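Local coordinates for tyrosine-protein kinase receptor torso (Bombyx mori, PDB 5AOQ) that binds the neurohormone PTTH through its extracellular part and, as a probable receptor tyrosine kinase, stimulates MAPK signalling, with a role in initiating metamorphosis, at residues 156-164 with 173-181; 186-194 with 203-213. All blocks are in the same frame, centred on the assembly; numbering follows the deposited sequence.

Both contacts belong to the second fibronectin type III domain of the extracellular part, and their centres lie about 11 Å apart. Contact 1 is a hairpin in a three-stranded antiparallel sheet; contact 2 starts with a hairpin in the four-stranded sheet and runs through 206-211 into strand 212-218 of the sheet of contact 1. There the two meet: F177 N is 2.7 Å from F213 O, a probable hydrogen bond, and W179 CZ2 packs 3.5 Å from P211 CB. The hormone is bound on the side of contact 2, where D190 and K204 are implicated in PTTH binding. The W179 side chain lies about 9 Å from that of D190 and about 10 Å from that of K204.

Contact 1 of 2, residues 156-164 with 173-181; sequences NVTQEFKYI and INGKFVWNT. With NAG (2-acetamido-2-deoxy-beta-D-glucopyranose), chain E.
An antiparallel β-hairpin contact, in which 159-164 is paired with 173-179, joins the edge strand to the central strand of the three-stranded sheet, and a glycosylated asparagine sits beyond its last rung. Residues E160, K162 and I164 form hydrogen-bonded pairs with V178, K176 and N174, each donating and accepting once, as in the bond from K162 N to K176 O (2.8 Å). Past the strands the ladder is prolonged by a side chain: T158 N donates to N180 OD1 (3.0 Å, N-H...O angle 168°), and T158 OG1 adds a weak bond to the same oxygen. These bonds engage the amide whose ND2 is joined to NAG C1 at 1.4 Å, although N180 is poorly ordered. V157 lies between sugar and core, CG1 reaching the acetamido methyl C8 of NAG (3.7 Å) while CB meets W179 CD1 (3.7 Å).

The face holding Q159, F161, Y163, F177 and W179 turns to the domain interior. CG of F161 stands between the backbone N and the carbonyl carbon (chi1 40°), which swings the ring away from its cross-strand partner and leaves CB to approach F177 CD2 at 3.6 Å; the ring itself meets H237. Y163 places CD1 3.7 Å from G175 CA, where no side chain intervenes, and slants past F177 with its OH 4.2 Å from F177 CE2. Edge-to-face stacks of F177 with Y239 and of W179 with F189 extend the packing into the facing sheet. E160, K162 and K176 line the other, outer face. The hairpin's inward face thus packs on a facing sheet, as in the two-sheet sandwich of a fibronectin type III domain, here Torso's second.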
loop_
_atom_site.group_PDB
_atom_site.type_symbol
_atom_site.label_atom_id
_atom_site.label_comp_id
_atom_site.label_asym_id
_atom_site.label_seq_id
_atom_site.Cartn_x
_atom_site.Cartn_y
_atom_site.Cartn_z
ATOM N N ASN A 156 -27.996 18.368 -3.354
ATOM C CA ASN A 156 -27.239 18.198 -2.115
ATOM C C ASN A 156 -28.037 17.502 -1.016
ATOM O O ASN A 156 -29.065 18.008 -0.576
ATOM C CB ASN A 156 -26.761 19.559 -1.606
ATOM C CG ASN A 156 -25.686 19.441 -0.541
ATOM O OD1 ASN A 156 -25.797 18.638 0.385
ATOM N ND2 ASN A 156 -24.641 20.250 -0.665
ATOM N N VAL A 157 -27.545 16.357 -0.554
ATOM C CA VAL A 157 -28.249 15.577 0.460
ATOM C C VAL A 157 -28.170 16.250 1.832
ATOM O O VAL A 157 -27.146 16.824 2.192
ATOM C CB VAL A 157 -27.681 14.137 0.564
ATOM C CG1 VAL A 157 -27.967 13.347 -0.704
ATOM C CG2 VAL A 157 -26.185 14.150 0.877
ATOM N N THR A 158 -29.270 16.189 2.580
ATOM C CA THR A 158 -29.345 16.782 3.916
ATOM C C THR A 158 -29.481 15.670 4.947
ATOM O O THR A 158 -30.356 14.809 4.839
ATOM C CB THR A 158 -30.517 17.769 4.051
ATOM O OG1 THR A 158 -31.746 17.112 3.718
ATOM C CG2 THR A 158 -30.311 18.967 3.134
ATOM N N GLN A 159 -28.612 15.704 5.950
ATOM C CA GLN A 159 -28.405 14.569 6.841
ATOM C C GLN A 159 -28.941 14.803 8.247
ATOM O O GLN A 159 -28.687 15.844 8.855
ATOM C CB GLN A 159 -26.911 14.250 6.923
ATOM C CG GLN A 159 -26.177 14.395 5.599
ATOM C CD GLN A 159 -24.684 14.190 5.735
ATOM O OE1 GLN A 159 -24.182 13.887 6.817
ATOM N NE2 GLN A 159 -23.962 14.369 4.635
ATOM N N GLU A 160 -29.688 13.825 8.752
ATOM C CA GLU A 160 -30.086 13.808 10.152
ATOM C C GLU A 160 -29.304 12.700 10.843
ATOM O O GLU A 160 -28.852 11.752 10.198
ATOM C CB GLU A 160 -31.595 13.596 10.302
ATOM C CG GLU A 160 -32.080 12.191 9.979
ATOM C CD GLU A 160 -33.584 12.048 10.130
ATOM O OE1 GLU A 160 -34.294 13.072 10.040
ATOM O OE2 GLU A 160 -34.056 10.911 10.344
ATOM N N PHE A 161 -29.149 12.823 12.154
ATOM C CA PHE A 161 -28.326 11.895 12.916
ATOM C C PHE A 161 -28.837 11.730 14.339
ATOM O O PHE A 161 -29.421 12.650 14.911
ATOM C CB PHE A 161 -26.881 12.387 12.926
ATOM C CG PHE A 161 -26.757 13.874 13.079
ATOM C CD1 PHE A 161 -26.726 14.454 14.332
ATOM C CD2 PHE A 161 -26.690 14.693 11.965
ATOM C CE1 PHE A 161 -26.619 15.824 14.475
ATOM C CE2 PHE A 161 -26.587 16.062 12.102
ATOM C CZ PHE A 161 -26.550 16.629 13.357
ATOM N N LYS A 162 -28.608 10.548 14.903
ATOM C CA LYS A 162 -28.995 10.256 16.277
ATOM C C LYS A 162 -27.853 9.557 16.996
ATOM O O LYS A 162 -27.062 8.846 16.373
ATOM C CB LYS A 162 -30.255 9.392 16.320
ATOM C CG LYS A 162 -31.507 10.094 15.824
ATOM C CD LYS A 162 -32.712 9.168 15.872
ATOM C CE LYS A 162 -33.992 9.897 15.497
ATOM N NZ LYS A 162 -35.167 8.982 15.453
ATOM N N TYR A 163 -27.772 9.763 18.308
ATOM C CA TYR A 163 -26.712 9.174 19.114
ATOM C C TYR A 163 -27.282 8.399 20.286
ATOM O O TYR A 163 -28.369 8.700 20.779
ATOM C CB TYR A 163 -25.769 10.263 19.620
ATOM C CG TYR A 163 -25.282 11.170 18.521
ATOM C CD1 TYR A 163 -24.160 10.848 17.773
ATOM C CD2 TYR A 163 -25.954 12.346 18.221
ATOM C CE1 TYR A 163 -23.717 11.673 16.764
ATOM C CE2 TYR A 163 -25.519 13.177 17.214
ATOM C CZ TYR A 163 -24.401 12.836 16.487
ATOM O OH TYR A 163 -23.964 13.662 15.480
ATOM N N ILE A 164 -26.532 7.394 20.724
ATOM C CA ILE A 164 -26.900 6.613 21.892
ATOM C C ILE A 164 -25.651 6.334 22.714
ATOM O O ILE A 164 -24.663 5.791 22.209
ATOM C CB ILE A 164 -27.590 5.290 21.496
ATOM C CG1 ILE A 164 -28.872 5.586 20.712
ATOM C CG2 ILE A 164 -27.895 4.452 22.736
ATOM C CD1 ILE A 164 -29.599 4.361 20.199
ATOM N N ILE A 173 -20.115 6.088 23.003
ATOM C CA ILE A 173 -21.158 6.680 22.165
ATOM C C ILE A 173 -21.239 6.026 20.789
ATOM O O ILE A 173 -20.236 5.923 20.081
ATOM C CB ILE A 173 -20.921 8.195 21.957
ATOM C CG1 ILE A 173 -20.719 8.909 23.298
ATOM C CG2 ILE A 173 -22.080 8.821 21.181
ATOM C CD1 ILE A 173 -21.921 8.865 24.210
ATOM N N ASN A 174 -22.441 5.583 20.422
ATOM C CA ASN A 174 -22.712 5.095 19.070
ATOM C C ASN A 174 -23.636 6.063 18.337
ATOM O O ASN A 174 -24.650 6.495 18.885
ATOM C CB ASN A 174 -23.338 3.697 19.107
ATOM C CG ASN A 174 -22.321 2.603 19.392
ATOM O OD1 ASN A 174 -21.126 2.766 19.145
ATOM N ND2 ASN A 174 -22.797 1.477 19.908
ATOM N N GLY A 175 -23.278 6.402 17.101
ATOM C CA GLY A 175 -24.012 7.394 16.332
ATOM C C GLY A 175 -24.491 6.878 14.988
ATOM O O GLY A 175 -23.699 6.393 14.180
ATOM N N LYS A 176 -25.796 6.996 14.751
ATOM C CA LYS A 176 -26.408 6.554 13.501
ATOM C C LYS A 176 -26.805 7.749 12.638
ATOM O O LYS A 176 -27.356 8.731 13.138
ATOM C CB LYS A 176 -27.628 5.676 13.784
ATOM C CG LYS A 176 -28.250 5.062 12.537
ATOM C CD LYS A 176 -29.392 4.111 12.873
ATOM C CE LYS A 176 -28.896 2.845 13.560
ATOM N NZ LYS A 176 -29.994 1.868 13.793
ATOM N N PHE A 177 -26.525 7.648 11.341
ATOM C CA PHE A 177 -26.705 8.753 10.402
ATOM C C PHE A 177 -27.620 8.358 9.249
ATOM O O PHE A 177 -27.556 7.230 8.752
ATOM C CB PHE A 177 -25.351 9.210 9.853
ATOM C CG PHE A 177 -24.412 9.730 10.905
ATOM C CD1 PHE A 177 -23.818 8.865 11.810
ATOM C CD2 PHE A 177 -24.112 11.078 10.980
ATOM C CE1 PHE A 177 -22.955 9.338 12.776
ATOM C CE2 PHE A 177 -23.246 11.557 11.944
ATOM C CZ PHE A 177 -22.668 10.684 12.844
ATOM N N VAL A 178 -28.464 9.296 8.828
ATOM C CA VAL A 178 -29.405 9.072 7.733
ATOM C C VAL A 178 -29.576 10.366 6.936
ATOM O O VAL A 178 -29.389 11.458 7.472
ATOM C CB VAL A 178 -30.779 8.586 8.257
ATOM C CG1 VAL A 178 -31.772 8.401 7.114
ATOM C CG2 VAL A 178 -30.630 7.288 9.039
ATOM N N TRP A 179 -29.927 10.243 5.659
ATOM C CA TRP A 179 -30.178 11.412 4.821
ATOM C C TRP A 179 -31.229 11.124 3.752
ATOM O O TRP A 179 -31.475 9.969 3.408
ATOM C CB TRP A 179 -28.875 11.884 4.174
ATOM C CG TRP A 179 -28.203 10.846 3.324
ATOM C CD1 TRP A 179 -28.237 10.752 1.963
ATOM C CD2 TRP A 179 -27.391 9.756 3.781
ATOM N NE1 TRP A 179 -27.497 9.672 1.545
ATOM C CE2 TRP A 179 -26.968 9.044 2.641
ATOM C CE3 TRP A 179 -26.981 9.313 5.042
ATOM C CZ2 TRP A 179 -26.156 7.915 2.726
ATOM C CZ3 TRP A 179 -26.177 8.190 5.122
ATOM C CH2 TRP A 179 -25.774 7.505 3.972
ATOM N N ASN A 180 -31.846 12.183 3.231
ATOM C CA ASN A 180 -32.914 12.034 2.247
ATOM C C ASN A 180 -32.398 11.674 0.861
ATOM O O ASN A 180 -31.265 11.991 0.501
ATOM C CB ASN A 180 -33.760 13.312 2.171
ATOM C CG ASN A 180 -32.975 14.527 1.687
ATOM O OD1 ASN A 180 -31.758 14.607 1.858
ATOM N ND2 ASN A 180 -33.687 15.485 1.080
ATOM N N THR A 181 -33.254 11.002 0.097
ATOM C CA THR A 181 -32.923 10.545 -1.246
ATOM C C THR A 181 -33.742 11.305 -2.278
ATOM O O THR A 181 -34.832 11.796 -1.985
ATOM C CB THR A 181 -33.184 9.037 -1.411
ATOM O OG1 THR A 181 -34.595 8.785 -1.381
ATOM C CG2 THR A 181 -32.504 8.246 -0.303
HETATM C C1 NAG E . -33.133 16.728 0.592
HETATM C C2 NAG E . -32.838 16.829 -0.904
HETATM C C3 NAG E . -32.251 18.202 -1.239
HETATM C C4 NAG E . -33.104 19.330 -0.665
HETATM C C5 NAG E . -33.435 19.077 0.805
HETATM C C6 NAG E . -34.435 20.063 1.370
HETATM C C7 NAG E . -32.280 14.736 -2.082
HETATM C C8 NAG E . -31.188 13.762 -2.416
HETATM N N2 NAG E . -31.917 15.775 -1.323
HETATM O O3 NAG E . -32.151 18.341 -2.651
HETATM O O4 NAG E . -32.372 20.549 -0.728
HETATM O O5 NAG E . -34.008 17.773 0.965
HETATM O O6 NAG E . -34.897 20.978 0.387
HETATM O O7 NAG E . -33.430 14.580 -2.471
#

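Contact 2 of 2, residues 186-194 with 203-213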
loop_
_atom_site.group_PDB
_atom_site.type_symbol
_atom_site.label_atom_id
_atom_site.label_comp_id
_atom_site.label_asym_id
_atom_site.label_seq_id
_atom_site.Cartn_x
_atom_site.Cartn_y
_atom_site.Cartn_z
ATOM N N ASP A 186 -32.358 4.445 -8.512
ATOM C CA ASP A 186 -31.001 3.944 -8.702
ATOM C C ASP A 186 -29.953 4.842 -8.046
ATOM O O ASP A 186 -29.377 5.710 -8.703
ATOM C CB ASP A 186 -30.701 3.814 -10.197
ATOM C CG ASP A 186 -31.563 2.766 -10.880
ATOM O OD1 ASP A 186 -31.912 1.759 -10.229
ATOM O OD2 ASP A 186 -31.887 2.950 -12.072
ATOM N N LEU A 187 -29.705 4.624 -6.756
ATOM C CA LEU A 187 -28.727 5.420 -6.013
ATOM C C LEU A 187 -27.879 4.584 -5.057
ATOM O O LEU A 187 -28.401 3.937 -4.148
ATOM C CB LEU A 187 -29.432 6.527 -5.224
ATOM C CG LEU A 187 -29.569 7.887 -5.915
ATOM C CD1 LEU A 187 -30.838 7.969 -6.755
ATOM C CD2 LEU A 187 -29.533 9.009 -4.889
ATOM N N CYS A 188 -26.566 4.610 -5.278
ATOM C CA CYS A 188 -25.592 4.043 -4.349
ATOM C C CYS A 188 -24.862 5.189 -3.656
ATOM O O CYS A 188 -24.999 6.341 -4.072
ATOM C CB CYS A 188 -24.600 3.138 -5.080
ATOM S SG CYS A 188 -25.351 1.754 -5.967
ATOM N N PHE A 189 -24.093 4.891 -2.608
ATOM C CA PHE A 189 -23.387 5.949 -1.878
ATOM C C PHE A 189 -22.017 5.529 -1.342
ATOM O O PHE A 189 -21.747 4.343 -1.143
ATOM C CB PHE A 189 -24.250 6.445 -0.713
ATOM C CG PHE A 189 -25.591 6.978 -1.134
ATOM C CD1 PHE A 189 -25.701 8.218 -1.742
ATOM C CD2 PHE A 189 -26.739 6.233 -0.932
ATOM C CE1 PHE A 189 -26.935 8.706 -2.133
ATOM C CE2 PHE A 189 -27.974 6.716 -1.320
ATOM C CZ PHE A 189 -28.072 7.953 -1.921
ATOM N N ASP A 190 -21.166 6.527 -1.111
ATOM C CA ASP A 190 -19.860 6.339 -0.475
ATOM C C ASP A 190 -19.704 7.287 0.710
ATOM O O ASP A 190 -19.825 8.503 0.559
ATOM C CB ASP A 190 -18.727 6.565 -1.477
ATOM C CG ASP A 190 -18.636 5.464 -2.508
ATOM O OD1 ASP A 190 -19.435 5.476 -3.467
ATOM O OD2 ASP A 190 -17.766 4.580 -2.359
ATOM N N ILE A 191 -19.423 6.727 1.883
ATOM C CA ILE A 191 -19.420 7.494 3.124
ATOM C C ILE A 191 -18.041 7.555 3.764
ATOM O O ILE A 191 -17.335 6.546 3.841
ATOM C CB ILE A 191 -20.398 6.893 4.157
ATOM C CG1 ILE A 191 -21.793 6.743 3.553
ATOM C CG2 ILE A 191 -20.435 7.741 5.427
ATOM C CD1 ILE A 191 -22.000 5.432 2.821
ATOM N N ALA A 192 -17.672 8.750 4.221
ATOM C CA ALA A 192 -16.448 8.943 4.992
ATOM C C ALA A 192 -16.753 9.764 6.243
ATOM O O ALA A 192 -17.437 10.777 6.161
ATOM C CB ALA A 192 -15.389 9.629 4.148
ATOM N N ASN A 193 -16.251 9.325 7.395
ATOM C CA ASN A 193 -16.496 10.025 8.654
ATOM C C ASN A 193 -15.246 10.127 9.518
ATOM O O ASN A 193 -14.486 9.162 9.647
ATOM C CB ASN A 193 -17.608 9.333 9.443
ATOM C CG ASN A 193 -17.933 10.048 10.741
ATOM O OD1 ASN A 193 -18.065 11.273 10.772
ATOM N ND2 ASN A 193 -18.062 9.288 11.822
ATOM N N ILE A 194 -15.046 11.302 10.109
ATOM C CA ILE A 194 -13.892 11.548 10.967
ATOM C C ILE A 194 -14.262 12.471 12.131
ATOM O O ILE A 194 -15.146 13.320 12.005
ATOM C CB ILE A 194 -12.723 12.163 10.155
ATOM C CG1 ILE A 194 -11.471 12.343 11.019
ATOM C CG2 ILE A 194 -13.140 13.494 9.539
ATOM C CD1 ILE A 194 -10.896 11.050 11.563
ATOM N N ALA A 203 -17.107 3.791 4.461
ATOM C CA ALA A 203 -17.987 2.708 4.033
ATOM C C ALA A 203 -18.552 2.955 2.639
ATOM O O ALA A 203 -18.504 4.072 2.124
ATOM C CB ALA A 203 -19.117 2.525 5.032
ATOM N N LYS A 204 -19.083 1.894 2.038
ATOM C CA LYS A 204 -19.669 1.957 0.704
ATOM C C LYS A 204 -21.070 1.345 0.716
ATOM O O LYS A 204 -21.223 0.140 0.913
ATOM C CB LYS A 204 -18.765 1.235 -0.299
ATOM C CG LYS A 204 -19.215 1.328 -1.748
ATOM C CD LYS A 204 -18.347 0.459 -2.658
ATOM C CE LYS A 204 -16.897 0.932 -2.673
ATOM N NZ LYS A 204 -16.064 0.174 -3.645
ATOM N N ILE A 205 -22.084 2.180 0.503
ATOM C CA ILE A 205 -23.475 1.740 0.582
ATOM C C ILE A 205 -24.034 1.348 -0.783
ATOM O O ILE A 205 -24.145 2.177 -1.694
ATOM C CB ILE A 205 -24.377 2.829 1.222
ATOM C CG1 ILE A 205 -24.143 2.862 2.736
ATOM C CG2 ILE A 205 -25.859 2.564 0.935
ATOM C CD1 ILE A 205 -24.976 3.888 3.500
ATOM N N TRP A 206 -24.378 0.068 -0.898
ATOM C CA TRP A 206 -25.047 -0.477 -2.072
ATOM C C TRP A 206 -26.455 0.108 -2.156
ATOM O O TRP A 206 -26.931 0.698 -1.190
ATOM C CB TRP A 206 -25.096 -2.006 -1.990
ATOM C CG TRP A 206 -23.760 -2.642 -1.778
ATOM C CD1 TRP A 206 -23.250 -3.105 -0.602
ATOM C CD2 TRP A 206 -22.761 -2.883 -2.774
ATOM N NE1 TRP A 206 -21.993 -3.621 -0.804
ATOM C CE2 TRP A 206 -21.670 -3.496 -2.129
ATOM C CE3 TRP A 206 -22.684 -2.638 -4.148
ATOM C CZ2 TRP A 206 -20.515 -3.869 -2.811
ATOM C CZ3 TRP A 206 -21.536 -3.009 -4.823
ATOM C CH2 TRP A 206 -20.468 -3.618 -4.155
ATOM N N PRO A 207 -27.134 -0.051 -3.306
ATOM C CA PRO A 207 -28.410 0.667 -3.412
ATOM C C PRO A 207 -29.492 0.099 -2.495
ATOM O O PRO A 207 -29.856 -1.070 -2.619
ATOM C CB PRO A 207 -28.788 0.492 -4.885
ATOM C CG PRO A 207 -28.117 -0.757 -5.310
ATOM C CD PRO A 207 -26.888 -0.925 -4.467
ATOM N N THR A 208 -29.984 0.933 -1.583
ATOM C CA THR A 208 -31.048 0.546 -0.661
ATOM C C THR A 208 -32.237 1.486 -0.795
ATOM O O THR A 208 -32.140 2.540 -1.425
ATOM C CB THR A 208 -30.563 0.558 0.802
ATOM O OG1 THR A 208 -30.198 1.892 1.178
ATOM C CG2 THR A 208 -29.366 -0.362 0.982
ATOM N N ALA A 209 -33.359 1.101 -0.195
ATOM C CA ALA A 209 -34.551 1.938 -0.196
ATOM C C ALA A 209 -34.280 3.225 0.569
ATOM O O ALA A 209 -34.694 4.308 0.154
ATOM C CB ALA A 209 -35.727 1.191 0.411
ATOM N N HIS A 210 -33.582 3.094 1.693
ATOM C CA HIS A 210 -33.212 4.239 2.517
ATOM C C HIS A 210 -31.828 4.007 3.125
ATOM O O HIS A 210 -31.654 3.100 3.939
ATOM C CB HIS A 210 -34.251 4.472 3.614
ATOM C CG HIS A 210 -35.659 4.520 3.107
ATOM N ND1 HIS A 210 -36.171 5.612 2.440
ATOM C CD2 HIS A 210 -36.658 3.608 3.159
ATOM C CE1 HIS A 210 -37.427 5.373 2.107
ATOM N NE2 HIS A 210 -37.748 4.164 2.533
ATOM N N PRO A 211 -30.837 4.826 2.733
ATOM C CA PRO A 211 -29.474 4.600 3.224
ATOM C C PRO A 211 -29.302 4.966 4.691
ATOM O O PRO A 211 -29.989 5.857 5.194
ATOM C CB PRO A 211 -28.630 5.515 2.335
ATOM C CG PRO A 211 -29.547 6.625 1.980
ATOM C CD PRO A 211 -30.908 6.001 1.845
ATOM N N SER A 212 -28.387 4.279 5.364
ATOM C CA SER A 212 -28.101 4.538 6.769
ATOM C C SER A 212 -26.649 4.208 7.060
ATOM O O SER A 212 -26.101 3.257 6.502
ATOM C CB SER A 212 -29.023 3.716 7.670
ATOM O OG SER A 212 -28.833 2.328 7.456
ATOM N N PHE A 213 -26.030 4.992 7.937
ATOM C CA PHE A 213 -24.625 4.798 8.271
ATOM C C PHE A 213 -24.403 4.811 9.775
ATOM O O PHE A 213 -24.731 5.784 10.449
ATOM C CB PHE A 213 -23.771 5.876 7.605
ATOM C CG PHE A 213 -22.301 5.733 7.872
ATOM C CD1 PHE A 213 -21.583 4.691 7.315
ATOM C CD2 PHE A 213 -21.637 6.644 8.672
ATOM C CE1 PHE A 213 -20.229 4.555 7.556
ATOM C CE2 PHE A 213 -20.282 6.516 8.914
ATOM C CZ PHE A 213 -19.579 5.469 8.357
#
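I191 sits among the side chains of this contact with its two branches spread apart. CG2 is anti to the backbone N and stands over the centre of the F213 ring, 3.5 Å from its centroid and 5° off the ring normal, a CH-pi contact; CD1, on the other branch, packs on CG1 of I205 at 3.3 Å. With an alanine in place of F213, I191 CG2 would probably lose the ring face beneath it, and a gap would be likely to open beside N193 CB and I226. F189 continues the apolar row: its CE2 lies 3.7 Å from P211 CG, and I205 CG2 comes to the ring edge near its plane.

The hairpin's backbone ladder positions F189, I191 and I205, with F189 N bonded to I205 O (2.9 Å) and I191 N to A203 O (2.8 Å); F213 is held in the facing sheet by backbone bonding with F177. On the opposite face of this pairing D190 and K204 lie side by side, and D190 OD2 rests 3.6 Å from the aliphatic CG of K204. Their charged ends are 4.9 Å apart (OD2 to NZ) and find partners elsewhere, D190 with R73 and K204 with E109. K204 also makes a long, weak ion pair with E28 of the PTTH chain, while I23 of that chain packs on A192 and I194.

Just before the strand, C188 SG touches P207 CD (3.4 Å) and is disulfide-bonded to C66, tying this hairpin to the first fibronectin-like domain. The arrangement is a fibronectin type III β-sandwich hairpin whose edge strand 198-205 leads across to the facing sheet, with F213, P211 and W179 covering its inner face and D190 and K204, implicated in PTTH binding, on its outer face.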